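Local coordinates for uncharacterized protein SPOA0173 (Silicibacter pomeroyi, PDB 3EYT) that is of unknown function but has a thioredoxin-like fold of the AhpC/TSA family, consistent with an oxidoreductase or antioxidant role, at residues C[35-40]-C[71-76]; C[41-46]-C[116-121]; C[13-18]-C[81-86]; C[53-58]-C[63-68]. All blocks are in the same frame, centred on the assembly; numbering follows the deposited sequence.

The four contacts are spread round one central sheet of a thioredoxin-like chain. Interactions 1 and 2 lie at the presumed redox site, their centres about 10 Å apart: the first holds C40 and the second C43 of a CxxC pattern at a helix start, and C40 SG comes within 3.5 Å of T118 OG1. Interaction 3, about 14 Å between centres from interaction 1, packs helix 80-89 on an edge strand, and M38 SE bridges the two at 3.5 Å from L83 N. Interaction 4 lies about 21 Å between centres from interaction 1, at the far end of helix 41-57, yet F36 N and L68 O, 2.9 Å apart, connect their strands.

Interaction 1: C[35-40]-C[71-76]; sequences AFQMLC and VFEHHE
The carboxamide of Q37 is held between a backbone N-H and a carboxylate of the loop 71-76. F72 N donates to Q37 OE1 at 3.1 Å, nearly straight at the hydrogen but coming from above the carbonyl plane. The other half of the amide donates in its own plane: Q37 NE2 reaches E73 OE2 at 3.1 Å on the anti side of the carboxylate. With both ends engaged, the amide has its rotation fixed, and it lies stacked on one face of the F72 ring, the planes only 13° apart; Q37 NE2 stands 3.3 Å from F72 CE2. E73 CG comes over the same face, toward the rim, and packs 3.3 Å from Q37 OE1. Both loop side chains start between their backbone N and carbonyl carbon (chi1 64° for F72, 56° for E73), which turns ring and carboxylate toward the glutamine. Beyond this shell, E73 OE2 also lies close to E89 OE2 of the second subunit, so the Q37 N-H may ease a meeting of like charges. A type I turn, closed by C40 N to Q37 O at 3.1 Å, begins at Q37 and ends at C40, the N-cap of helix 41-57. The contact thus ties the residue just past strand 30-36, shortly before the CxxC pattern, to the loop between strand 63-69 and helix 80-89.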
loop_
_atom_site.group_PDB
_atom_site.type_symbol
_atom_site.label_atom_id
_atom_site.label_comp_id
_atom_site.label_asym_id
_atom_site.label_seq_id
_atom_site.Cartn_x
_atom_site.Cartn_y
_atom_site.Cartn_z
ATOM N N ALA C 35 -16.554 11.902 3.952
ATOM C CA ALA C 35 -15.181 11.550 4.281
ATOM C C ALA C 35 -15.264 10.212 4.989
ATOM O O ALA C 35 -16.021 10.049 5.953
ATOM C CB ALA C 35 -14.547 12.579 5.180
ATOM N N PHE C 36 -14.507 9.246 4.484
ATOM C CA PHE C 36 -14.653 7.876 4.929
ATOM C C PHE C 36 -13.294 7.169 4.829
ATOM O O PHE C 36 -12.383 7.626 4.124
ATOM C CB PHE C 36 -15.710 7.149 4.060
ATOM C CG PHE C 36 -15.248 6.854 2.637
ATOM C CD1 PHE C 36 -14.790 5.573 2.293
ATOM C CD2 PHE C 36 -15.284 7.855 1.647
ATOM C CE1 PHE C 36 -14.356 5.294 0.982
ATOM C CE2 PHE C 36 -14.864 7.603 0.345
ATOM C CZ PHE C 36 -14.387 6.307 0.004
ATOM N N GLN C 37 -13.197 6.028 5.519
ATOM C CA GLN C 37 -12.116 5.062 5.328
ATOM C C GLN C 37 -12.806 3.792 4.909
ATOM O O GLN C 37 -13.829 3.399 5.510
ATOM C CB GLN C 37 -11.379 4.751 6.642
ATOM C CG GLN C 37 -10.559 5.929 7.219
ATOM C CD GLN C 37 -9.726 5.512 8.433
ATOM O OE1 GLN C 37 -8.514 5.468 8.352
ATOM N NE2 GLN C 37 -10.385 5.134 9.519
HETATM N N MSE C 38 -12.226 3.118 3.928
HETATM C CA MSE C 38 -12.851 1.931 3.349
HETATM C C MSE C 38 -12.977 0.779 4.350
HETATM O O MSE C 38 -13.894 -0.012 4.242
HETATM C CB MSE C 38 -12.099 1.497 2.090
HETATM C CG MSE C 38 -10.653 1.094 2.375
HETATM SE SE MSE C 38 -9.768 0.544 0.719
HETATM C CE MSE C 38 -10.408 -1.331 0.671
ATOM N N LEU C 39 -12.079 0.687 5.329
ATOM C CA LEU C 39 -12.164 -0.383 6.329
ATOM C C LEU C 39 -12.868 0.011 7.651
ATOM O O LEU C 39 -12.847 -0.730 8.638
ATOM C CB LEU C 39 -10.754 -0.963 6.606
ATOM C CG LEU C 39 -9.952 -1.491 5.407
ATOM C CD1 LEU C 39 -8.650 -2.108 5.921
ATOM C CD2 LEU C 39 -10.765 -2.546 4.604
ATOM N N CYS C 40 -13.521 1.159 7.665
ATOM C CA CYS C 40 -14.203 1.604 8.864
ATOM C C CYS C 40 -15.647 1.103 8.829
ATOM O O CYS C 40 -16.390 1.425 7.909
ATOM C CB CYS C 40 -14.100 3.119 8.942
ATOM S SG CYS C 40 -15.347 3.961 9.925
ATOM N N VAL C 71 -7.533 8.412 4.906
ATOM C CA VAL C 71 -7.000 7.286 5.636
ATOM C C VAL C 71 -6.060 7.862 6.714
ATOM O O VAL C 71 -5.039 8.475 6.377
ATOM C CB VAL C 71 -6.206 6.341 4.678
ATOM C CG1 VAL C 71 -5.587 5.170 5.469
ATOM C CG2 VAL C 71 -7.116 5.821 3.565
ATOM N N PHE C 72 -6.379 7.646 7.985
ATOM C CA PHE C 72 -5.567 8.209 9.054
ATOM C C PHE C 72 -4.989 7.106 9.927
ATOM O O PHE C 72 -4.355 7.376 10.935
ATOM C CB PHE C 72 -6.362 9.248 9.863
ATOM C CG PHE C 72 -7.553 8.677 10.587
ATOM C CD1 PHE C 72 -7.402 8.104 11.862
ATOM C CD2 PHE C 72 -8.809 8.706 10.006
ATOM C CE1 PHE C 72 -8.517 7.602 12.557
ATOM C CE2 PHE C 72 -9.931 8.189 10.672
ATOM C CZ PHE C 72 -9.788 7.631 11.942
ATOM N N GLU C 73 -5.194 5.851 9.510
ATOM C CA GLU C 73 -4.640 4.694 10.230
ATOM C C GLU C 73 -4.565 3.496 9.290
ATOM O O GLU C 73 -5.273 3.495 8.282
ATOM C CB GLU C 73 -5.532 4.355 11.403
ATOM C CG GLU C 73 -6.974 4.108 10.984
ATOM C CD GLU C 73 -7.883 3.907 12.166
ATOM O OE1 GLU C 73 -7.386 3.976 13.325
ATOM O OE2 GLU C 73 -9.094 3.683 11.942
ATOM N N HIS C 74 -3.728 2.498 9.609
ATOM C CA HIS C 74 -3.603 1.313 8.759
ATOM C C HIS C 74 -3.372 1.731 7.302
ATOM O O HIS C 74 -3.965 1.140 6.391
ATOM C CB HIS C 74 -4.894 0.481 8.792
ATOM C CG HIS C 74 -5.380 0.123 10.171
ATOM N ND1 HIS C 74 -4.652 -0.662 11.045
ATOM C CD2 HIS C 74 -6.551 0.391 10.800
ATOM C CE1 HIS C 74 -5.342 -0.839 12.158
ATOM N NE2 HIS C 74 -6.499 -0.216 12.034
ATOM N N HIS C 75 -2.523 2.738 7.077
ATOM C CA HIS C 75 -2.370 3.323 5.736
ATOM C C HIS C 75 -2.068 2.267 4.646
ATOM O O HIS C 75 -2.566 2.345 3.509
ATOM C CB HIS C 75 -1.285 4.417 5.763
ATOM C CG HIS C 75 -1.559 5.508 6.766
ATOM N ND1 HIS C 75 -1.401 5.326 8.131
ATOM C CD2 HIS C 75 -1.956 6.791 6.601
ATOM C CE1 HIS C 75 -1.717 6.446 8.765
ATOM N NE2 HIS C 75 -2.068 7.349 7.863
ATOM N N GLU C 76 -1.268 1.268 5.017
ATOM C CA GLU C 76 -0.821 0.239 4.078
ATOM C C GLU C 76 -1.941 -0.723 3.645
ATOM O O GLU C 76 -1.779 -1.441 2.672
ATOM C CB GLU C 76 0.386 -0.552 4.648
ATOM C CG GLU C 76 0.078 -1.501 5.813
ATOM C CD GLU C 76 -0.350 -0.769 7.095
ATOM O OE1 GLU C 76 0.017 0.438 7.253
ATOM O OE2 GLU C 76 -1.074 -1.401 7.935
#

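Interaction 2: C[41-46]-C[116-121]; sequences PGCVMH and RGTPSL
C43 SG packs against the T118-P119 peptide, whose cis bond before P119 is the cis-proline feature of the thioredoxin fold, set beside a CxxC pattern at a helix start. The tight part centres on the sulfur: SG lies 3.5 Å from T118 CB, with the hydroxyl oxygen T118 OG1 just as near, 3.6 Å from P119 N and 3.7 Å from P119 CB, so it bears on the cis peptide as well as on the proline ring. Its position follows from the first torsion of C43, which puts SG beside the backbone N and anti to the carbonyl carbon (chi1 -66°). Both C43 and P119 are buried, and F36 of strand 30-36 adds a further apolar neighbour to the cysteine. In thioredoxins a cis-proline faces the redox-active cysteines in this way, and C40 and C43, both free thiols here, probably form the corresponding pair.

The opposite character appears at G42, where the contact thins out: G42 C approaches P119 CD at 4.1 Å, and no hydrogen bond joins the two segments. Farther along the helix, H46 is exposed and its ring leads away from the proline. Toward the second subunit the helix start has other company, since P41 and V44 pack on Y90 of that chain. Through their backbones P119 pairs with G136, just past strand 129-135, and S120 with A35 of strand 30-36. Residues 117-120 are also braced internally: S120 OG donates to G117 O at 2.7 Å, from above the carbonyl plane.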
loop_
_atom_site.group_PDB
_atom_site.type_symbol
_atom_site.label_atom_id
_atom_site.label_comp_id
_atom_site.label_asym_id
_atom_site.label_seq_id
_atom_site.Cartn_x
_atom_site.Cartn_y
_atom_site.Cartn_z
ATOM N N PRO C 41 -16.036 0.271 9.810
ATOM C CA PRO C 41 -17.350 -0.383 9.695
ATOM C C PRO C 41 -18.509 0.608 9.609
ATOM O O PRO C 41 -19.454 0.365 8.853
ATOM C CB PRO C 41 -17.439 -1.275 10.950
ATOM C CG PRO C 41 -16.009 -1.511 11.336
ATOM C CD PRO C 41 -15.246 -0.252 10.937
ATOM N N GLY C 42 -18.431 1.739 10.319
ATOM C CA GLY C 42 -19.517 2.739 10.271
ATOM C C GLY C 42 -19.620 3.419 8.912
ATOM O O GLY C 42 -20.718 3.764 8.480
ATOM N N CYS C 43 -18.491 3.634 8.236
ATOM C CA CYS C 43 -18.497 4.154 6.861
ATOM C C CYS C 43 -19.195 3.211 5.887
ATOM O O CYS C 43 -19.943 3.637 5.011
ATOM C CB CYS C 43 -17.054 4.390 6.364
ATOM S SG CYS C 43 -16.227 5.717 7.280
ATOM N N VAL C 44 -18.930 1.916 6.034
ATOM C CA VAL C 44 -19.488 0.922 5.126
ATOM C C VAL C 44 -20.994 0.752 5.429
ATOM O O VAL C 44 -21.831 0.774 4.538
ATOM C CB VAL C 44 -18.690 -0.437 5.220
ATOM C CG1 VAL C 44 -19.402 -1.582 4.486
ATOM C CG2 VAL C 44 -17.271 -0.246 4.678
HETATM N N MSE C 45 -21.321 0.626 6.705
HETATM C CA MSE C 45 -22.679 0.350 7.108
HETATM C C MSE C 45 -23.596 1.563 6.913
HETATM O O MSE C 45 -24.740 1.384 6.522
HETATM C CB MSE C 45 -22.698 -0.079 8.564
HETATM C CG MSE C 45 -24.073 -0.560 9.018
HETATM SE SE MSE C 45 -24.019 -1.446 10.761
HETATM C CE MSE C 45 -22.428 -2.568 10.499
ATOM N N HIS C 46 -23.092 2.779 7.177
ATOM C CA HIS C 46 -23.944 3.988 7.237
ATOM C C HIS C 46 -23.545 5.174 6.342
ATOM O O HIS C 46 -24.396 5.770 5.707
ATOM C CB HIS C 46 -24.049 4.497 8.687
ATOM C CG HIS C 46 -24.529 3.457 9.648
ATOM N ND1 HIS C 46 -23.725 2.934 10.641
ATOM C CD2 HIS C 46 -25.711 2.796 9.731
ATOM C CE1 HIS C 46 -24.395 2.008 11.307
ATOM N NE2 HIS C 46 -25.606 1.909 10.779
ATOM N N ARG C 116 -13.145 14.889 13.092
ATOM C CA ARG C 116 -12.959 14.106 14.319
ATOM C C ARG C 116 -12.756 12.630 14.025
ATOM O O ARG C 116 -12.379 11.864 14.907
ATOM C CB ARG C 116 -14.169 14.272 15.238
ATOM C CG ARG C 116 -14.399 15.713 15.703
ATOM C CD ARG C 116 -15.593 15.779 16.646
ATOM N NE ARG C 116 -15.247 15.266 17.980
ATOM C CZ ARG C 116 -14.579 15.947 18.921
ATOM N NH1 ARG C 116 -14.167 17.195 18.702
ATOM N NH2 ARG C 116 -14.321 15.374 20.095
ATOM N N GLY C 117 -13.028 12.211 12.793
ATOM C CA GLY C 117 -12.928 10.777 12.481
ATOM C C GLY C 117 -13.785 10.559 11.262
ATOM O O GLY C 117 -14.151 11.537 10.567
ATOM N N THR C 118 -14.109 9.290 10.993
ATOM C CA THR C 118 -14.970 8.931 9.859
ATOM C C THR C 118 -16.083 8.018 10.409
ATOM O O THR C 118 -15.855 7.304 11.384
ATOM C CB THR C 118 -14.157 8.137 8.760
ATOM O OG1 THR C 118 -13.615 6.941 9.330
ATOM C CG2 THR C 118 -13.004 8.961 8.233
ATOM N N PRO C 119 -17.275 8.027 9.781
ATOM C CA PRO C 119 -17.580 8.916 8.661
ATOM C C PRO C 119 -17.887 10.347 9.114
ATOM O O PRO C 119 -18.394 10.570 10.220
ATOM C CB PRO C 119 -18.824 8.267 8.008
ATOM C CG PRO C 119 -19.592 7.685 9.201
ATOM C CD PRO C 119 -18.431 7.179 10.169
ATOM N N SER C 120 -17.527 11.307 8.276
ATOM C CA SER C 120 -17.954 12.681 8.467
ATOM C C SER C 120 -18.642 13.149 7.218
ATOM O O SER C 120 -18.240 12.800 6.105
ATOM C CB SER C 120 -16.766 13.590 8.797
ATOM O OG SER C 120 -16.247 13.197 10.054
ATOM N N LEU C 121 -19.673 13.958 7.402
ATOM C CA LEU C 121 -20.389 14.495 6.277
ATOM C C LEU C 121 -20.286 16.014 6.343
ATOM O O LEU C 121 -20.591 16.616 7.394
ATOM C CB LEU C 121 -21.840 13.980 6.261
ATOM C CG LEU C 121 -22.559 14.225 4.905
ATOM C CD1 LEU C 121 -23.569 13.202 4.574
ATOM C CD2 LEU C 121 -23.192 15.595 4.885
#

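Interaction 3: C[13-18]-C[81-86]; sequences QWFNSA and ISLKAF
This is an apolar contact between an edge strand and a helix: F15, at the end of strand 11-15, meets L83 and K84 on helix 80-89. The ring works with its two flanks. On one, F15 CE2 touches L83 CD2 at 3.7 Å, with F15 CD2 almost as near; on the other, F15 CE1 lies 3.7 Å from both K84 CB and K84 CG. Both partners approach the ring obliquely. F15 places CG beside its backbone N (chi1 -71°), and the ring extends toward the helix, filling much of the 7.4 Å between F15 CA and K84 CA. K84 runs across the ring at about a right angle, using its aliphatic stem, while the ammonium end leads off on the exposed side. L83 is the buried flank, its CD2 branch turned to the ring, and V98 of strand 96-99 backs both F15 and L83. P80 and L87 of the same helix also touch F15, which therefore spans about two turns. With an alanine here, a gap would probably open between strand and helix, leaving L83 CD2 and the stem of K84 without this aromatic partner. Backbone bonds of F15 with V96 and of Q13 with V98 fix the strand beside 96-99. Helix 80-89 and strand 96-99, with edge strand 11-15 beside them, are consistent with the beta-alpha extension that AhpC/TSA members insert after the CxxC-bearing beta-alpha-beta unit.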
loop_
_atom_site.group_PDB
_atom_site.type_symbol
_atom_site.label_atom_id
_atom_site.label_comp_id
_atom_site.label_asym_id
_atom_site.label_seq_id
_atom_site.Cartn_x
_atom_site.Cartn_y
_atom_site.Cartn_z
ATOM N N GLN C 13 -5.259 11.768 -5.878
ATOM C CA GLN C 13 -5.849 11.284 -7.111
ATOM C C GLN C 13 -7.361 11.123 -6.969
ATOM O O GLN C 13 -7.875 11.025 -5.862
ATOM C CB GLN C 13 -5.228 9.951 -7.488
ATOM C CG GLN C 13 -5.527 8.823 -6.553
ATOM C CD GLN C 13 -4.864 7.563 -7.067
ATOM O OE1 GLN C 13 -5.386 6.931 -7.957
ATOM N NE2 GLN C 13 -3.680 7.241 -6.555
ATOM N N TRP C 14 -8.047 11.062 -8.100
ATOM C CA TRP C 14 -9.505 10.975 -8.173
ATOM C C TRP C 14 -9.913 9.659 -8.824
ATOM O O TRP C 14 -9.254 9.205 -9.757
ATOM C CB TRP C 14 -10.028 12.125 -9.048
ATOM C CG TRP C 14 -10.155 13.421 -8.286
ATOM C CD1 TRP C 14 -9.284 14.486 -8.313
ATOM C CD2 TRP C 14 -11.204 13.784 -7.362
ATOM N NE1 TRP C 14 -9.750 15.496 -7.485
ATOM C CE2 TRP C 14 -10.914 15.094 -6.892
ATOM C CE3 TRP C 14 -12.386 13.156 -6.930
ATOM C CZ2 TRP C 14 -11.733 15.765 -5.986
ATOM C CZ3 TRP C 14 -13.208 13.831 -6.010
ATOM C CH2 TRP C 14 -12.869 15.123 -5.552
ATOM N N PHE C 15 -10.967 9.041 -8.305
ATOM C CA PHE C 15 -11.635 7.920 -8.978
ATOM C C PHE C 15 -13.009 8.392 -9.453
ATOM O O PHE C 15 -13.623 9.248 -8.824
ATOM C CB PHE C 15 -11.779 6.718 -8.023
ATOM C CG PHE C 15 -10.467 6.026 -7.703
ATOM C CD1 PHE C 15 -9.933 5.075 -8.570
ATOM C CD2 PHE C 15 -9.776 6.321 -6.535
ATOM C CE1 PHE C 15 -8.695 4.452 -8.277
ATOM C CE2 PHE C 15 -8.576 5.694 -6.223
ATOM C CZ PHE C 15 -8.023 4.757 -7.103
ATOM N N ASN C 16 -13.494 7.845 -10.567
ATOM C CA ASN C 16 -14.823 8.174 -11.071
ATOM C C ASN C 16 -14.914 9.637 -11.410
ATOM O O ASN C 16 -15.927 10.240 -11.162
ATOM C CB ASN C 16 -15.955 7.864 -10.059
ATOM C CG ASN C 16 -15.966 6.436 -9.586
ATOM O OD1 ASN C 16 -15.571 5.535 -10.325
ATOM N ND2 ASN C 16 -16.452 6.207 -8.348
ATOM N N SER C 17 -13.839 10.225 -11.924
ATOM C CA SER C 17 -13.878 11.611 -12.358
ATOM C C SER C 17 -12.956 11.833 -13.549
ATOM O O SER C 17 -11.757 11.525 -13.492
ATOM C CB SER C 17 -13.477 12.531 -11.206
ATOM O OG SER C 17 -13.673 13.891 -11.566
ATOM N N ALA C 18 -13.509 12.398 -14.616
ATOM C CA ALA C 18 -12.722 12.729 -15.815
ATOM C C ALA C 18 -11.641 13.767 -15.516
ATOM O O ALA C 18 -10.531 13.706 -16.069
ATOM C CB ALA C 18 -13.655 13.219 -16.959
ATOM N N ILE C 81 -4.927 1.068 -4.713
ATOM C CA ILE C 81 -5.262 -0.197 -5.434
ATOM C C ILE C 81 -6.410 -0.887 -4.670
ATOM O O ILE C 81 -7.331 -1.452 -5.270
ATOM C CB ILE C 81 -4.049 -1.132 -5.629
ATOM C CG1 ILE C 81 -4.415 -2.356 -6.462
ATOM C CG2 ILE C 81 -3.460 -1.598 -4.291
ATOM C CD1 ILE C 81 -3.239 -3.218 -6.788
ATOM N N SER C 82 -6.370 -0.800 -3.343
ATOM C CA SER C 82 -7.450 -1.358 -2.524
ATOM C C SER C 82 -8.757 -0.604 -2.638
ATOM O O SER C 82 -9.842 -1.209 -2.693
ATOM C CB SER C 82 -7.013 -1.479 -1.066
ATOM O OG SER C 82 -6.097 -2.555 -0.921
ATOM N N LEU C 83 -8.664 0.723 -2.641
ATOM C CA LEU C 83 -9.817 1.604 -2.809
ATOM C C LEU C 83 -10.523 1.396 -4.129
ATOM O O LEU C 83 -11.744 1.368 -4.158
ATOM C CB LEU C 83 -9.400 3.086 -2.716
ATOM C CG LEU C 83 -10.568 4.085 -2.856
ATOM C CD1 LEU C 83 -11.596 3.872 -1.738
ATOM C CD2 LEU C 83 -10.073 5.527 -2.865
ATOM N N LYS C 84 -9.756 1.273 -5.224
ATOM C CA LYS C 84 -10.332 1.008 -6.553
ATOM C C LYS C 84 -11.253 -0.239 -6.531
ATOM O O LYS C 84 -12.380 -0.204 -7.045
ATOM C CB LYS C 84 -9.205 0.826 -7.588
ATOM C CG LYS C 84 -9.689 0.971 -9.028
ATOM C CD LYS C 84 -8.536 0.791 -9.997
ATOM C CE LYS C 84 -8.976 1.205 -11.373
ATOM N NZ LYS C 84 -8.550 0.135 -12.301
ATOM N N ALA C 85 -10.777 -1.313 -5.896
ATOM C CA ALA C 85 -11.551 -2.569 -5.788
ATOM C C ALA C 85 -12.774 -2.377 -4.904
ATOM O O ALA C 85 -13.867 -2.826 -5.240
ATOM C CB ALA C 85 -10.679 -3.694 -5.266
ATOM N N PHE C 86 -12.602 -1.642 -3.814
ATOM C CA PHE C 86 -13.713 -1.341 -2.915
ATOM C C PHE C 86 -14.838 -0.551 -3.600
ATOM O O PHE C 86 -16.042 -0.865 -3.430
ATOM C CB PHE C 86 -13.163 -0.565 -1.696
ATOM C CG PHE C 86 -14.222 -0.081 -0.763
ATOM C CD1 PHE C 86 -14.711 -0.908 0.235
ATOM C CD2 PHE C 86 -14.691 1.230 -0.848
ATOM C CE1 PHE C 86 -15.690 -0.435 1.146
ATOM C CE2 PHE C 86 -15.678 1.708 0.032
ATOM C CZ PHE C 86 -16.180 0.875 1.025
#

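Interaction 4: C[53-58]-C[63-68]; sequences KVRAAF and VAVLGL
The guanidinium of R55 carries V65 CG2 over one face, about 4.0 Å above its plane, and meets its polar partners at the edge. There both terminal nitrogens grip a single acceptor, V63 O, end-on: R55 NH1 at 2.8 Å and R55 NH2 at 2.9 Å, both somewhat bent and arriving from the same face of the carbonyl plane. R55 NH2 also donates to F58 O at 2.9 Å. R55 NH1 gives a further bond to water 1, which donates to V65 O at 2.7 Å; R55 NH1 also forms a salt bridge with E60. Bends at chi2 and chi3 (69° and -67°) swing the guanidinium round so that its edge meets V63 O and one face lies against V65 CG2. A leucine in its place would probably leave V63 O and F58 O without these donors and E60 without its charge mate. Beside the polar grip the packing is apolar. V54 CG1 meets V65 CG2 at 3.7 Å, and F58 CB meets V63 CG2 at 3.6 Å, while the F58 ring continues to I147 and L151 of helix 140-151. Helix segment 53-57 and strand 63-68 run nearly antiparallel, at 158°, their axes 8.6 Å apart. The arginine thus clasps the tight connection after the helix in strand 30-36, helix 41-57 and strand 63-69, the N-terminal beta-alpha-beta unit of the core thioredoxin fold.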
loop_
_atom_site.group_PDB
_atom_site.type_symbol
_atom_site.label_atom_id
_atom_site.label_comp_id
_atom_site.label_asym_id
_atom_site.label_seq_id
_atom_site.Cartn_x
_atom_site.Cartn_y
_atom_site.Cartn_z
ATOM N N LYS C 53 -27.692 7.755 -1.078
ATOM C CA LYS C 53 -29.088 8.236 -0.956
ATOM C C LYS C 53 -29.188 9.685 -1.348
ATOM O O LYS C 53 -30.083 10.057 -2.099
ATOM C CB LYS C 53 -29.614 8.051 0.474
ATOM C CG LYS C 53 -29.976 6.609 0.779
ATOM C CD LYS C 53 -30.249 6.415 2.247
ATOM C CE LYS C 53 -30.736 5.005 2.494
ATOM N NZ LYS C 53 -30.777 4.690 3.956
ATOM N N VAL C 54 -28.246 10.499 -0.843
ATOM C CA VAL C 54 -28.179 11.905 -1.222
ATOM C C VAL C 54 -28.026 12.020 -2.730
ATOM O O VAL C 54 -28.747 12.806 -3.372
ATOM C CB VAL C 54 -27.033 12.644 -0.474
ATOM C CG1 VAL C 54 -26.860 14.078 -0.994
ATOM C CG2 VAL C 54 -27.315 12.624 1.071
ATOM N N ARG C 55 -27.100 11.250 -3.293
ATOM C CA ARG C 55 -26.880 11.287 -4.731
ATOM C C ARG C 55 -28.143 10.920 -5.495
ATOM O O ARG C 55 -28.469 11.583 -6.488
ATOM C CB ARG C 55 -25.704 10.390 -5.161
ATOM C CG ARG C 55 -25.499 10.299 -6.703
ATOM C CD ARG C 55 -25.004 11.588 -7.355
ATOM N NE ARG C 55 -26.007 12.663 -7.290
ATOM C CZ ARG C 55 -25.765 13.972 -7.395
ATOM N NH1 ARG C 55 -24.527 14.454 -7.571
ATOM N NH2 ARG C 55 -26.783 14.819 -7.281
ATOM N N ALA C 56 -28.838 9.866 -5.049
ATOM C CA ALA C 56 -30.077 9.454 -5.688
ATOM C C ALA C 56 -31.195 10.483 -5.451
ATOM O O ALA C 56 -32.027 10.677 -6.313
ATOM C CB ALA C 56 -30.507 8.041 -5.219
ATOM N N ALA C 57 -31.208 11.158 -4.305
ATOM C CA ALA C 57 -32.364 12.038 -3.993
ATOM C C ALA C 57 -32.339 13.429 -4.621
ATOM O O ALA C 57 -33.406 14.016 -4.838
ATOM C CB ALA C 57 -32.626 12.125 -2.485
ATOM N N PHE C 58 -31.151 13.947 -4.932
ATOM C CA PHE C 58 -31.017 15.289 -5.517
ATOM C C PHE C 58 -30.409 15.264 -6.933
ATOM O O PHE C 58 -29.645 14.362 -7.267
ATOM C CB PHE C 58 -30.199 16.206 -4.581
ATOM C CG PHE C 58 -30.833 16.399 -3.235
ATOM C CD1 PHE C 58 -31.800 17.385 -3.041
ATOM C CD2 PHE C 58 -30.513 15.556 -2.177
ATOM C CE1 PHE C 58 -32.424 17.548 -1.803
ATOM C CE2 PHE C 58 -31.121 15.713 -0.935
ATOM C CZ PHE C 58 -32.065 16.716 -0.744
ATOM N N VAL C 63 -26.816 19.534 -6.909
ATOM C CA VAL C 63 -26.062 19.010 -5.768
ATOM C C VAL C 63 -24.928 18.124 -6.284
ATOM O O VAL C 63 -25.152 17.181 -7.072
ATOM C CB VAL C 63 -26.974 18.203 -4.807
ATOM C CG1 VAL C 63 -26.156 17.561 -3.641
ATOM C CG2 VAL C 63 -28.089 19.096 -4.269
ATOM N N ALA C 64 -23.709 18.458 -5.885
ATOM C CA ALA C 64 -22.570 17.566 -6.135
ATOM C C ALA C 64 -22.336 16.700 -4.899
ATOM O O ALA C 64 -22.359 17.200 -3.762
ATOM C CB ALA C 64 -21.293 18.380 -6.477
ATOM N N VAL C 65 -22.099 15.411 -5.113
ATOM C CA VAL C 65 -21.761 14.499 -4.039
ATOM C C VAL C 65 -20.375 13.930 -4.340
ATOM O O VAL C 65 -20.139 13.384 -5.417
ATOM C CB VAL C 65 -22.785 13.326 -3.906
ATOM C CG1 VAL C 65 -22.345 12.316 -2.802
ATOM C CG2 VAL C 65 -24.174 13.841 -3.600
ATOM N N LEU C 66 -19.473 14.084 -3.382
ATOM C CA LEU C 66 -18.058 13.694 -3.517
ATOM C C LEU C 66 -17.717 12.777 -2.367
ATOM O O LEU C 66 -18.175 13.016 -1.256
ATOM C CB LEU C 66 -17.134 14.907 -3.364
ATOM C CG LEU C 66 -17.398 16.102 -4.272
ATOM C CD1 LEU C 66 -16.321 17.130 -4.097
ATOM C CD2 LEU C 66 -17.534 15.630 -5.752
ATOM N N GLY C 67 -16.887 11.769 -2.624
ATOM C CA GLY C 67 -16.299 10.962 -1.542
ATOM C C GLY C 67 -14.891 11.491 -1.268
ATOM O O GLY C 67 -14.190 11.904 -2.187
ATOM N N LEU C 68 -14.462 11.458 -0.018
ATOM C CA LEU C 68 -13.092 11.814 0.305
ATOM C C LEU C 68 -12.500 10.676 1.153
ATOM O O LEU C 68 -12.950 10.430 2.278
ATOM C CB LEU C 68 -13.062 13.155 1.045
ATOM C CG LEU C 68 -11.680 13.616 1.496
ATOM C CD1 LEU C 68 -10.866 14.028 0.270
ATOM C CD2 LEU C 68 -11.748 14.774 2.515
HETATM O O HOH W 1 -21.659 13.244 -7.627
#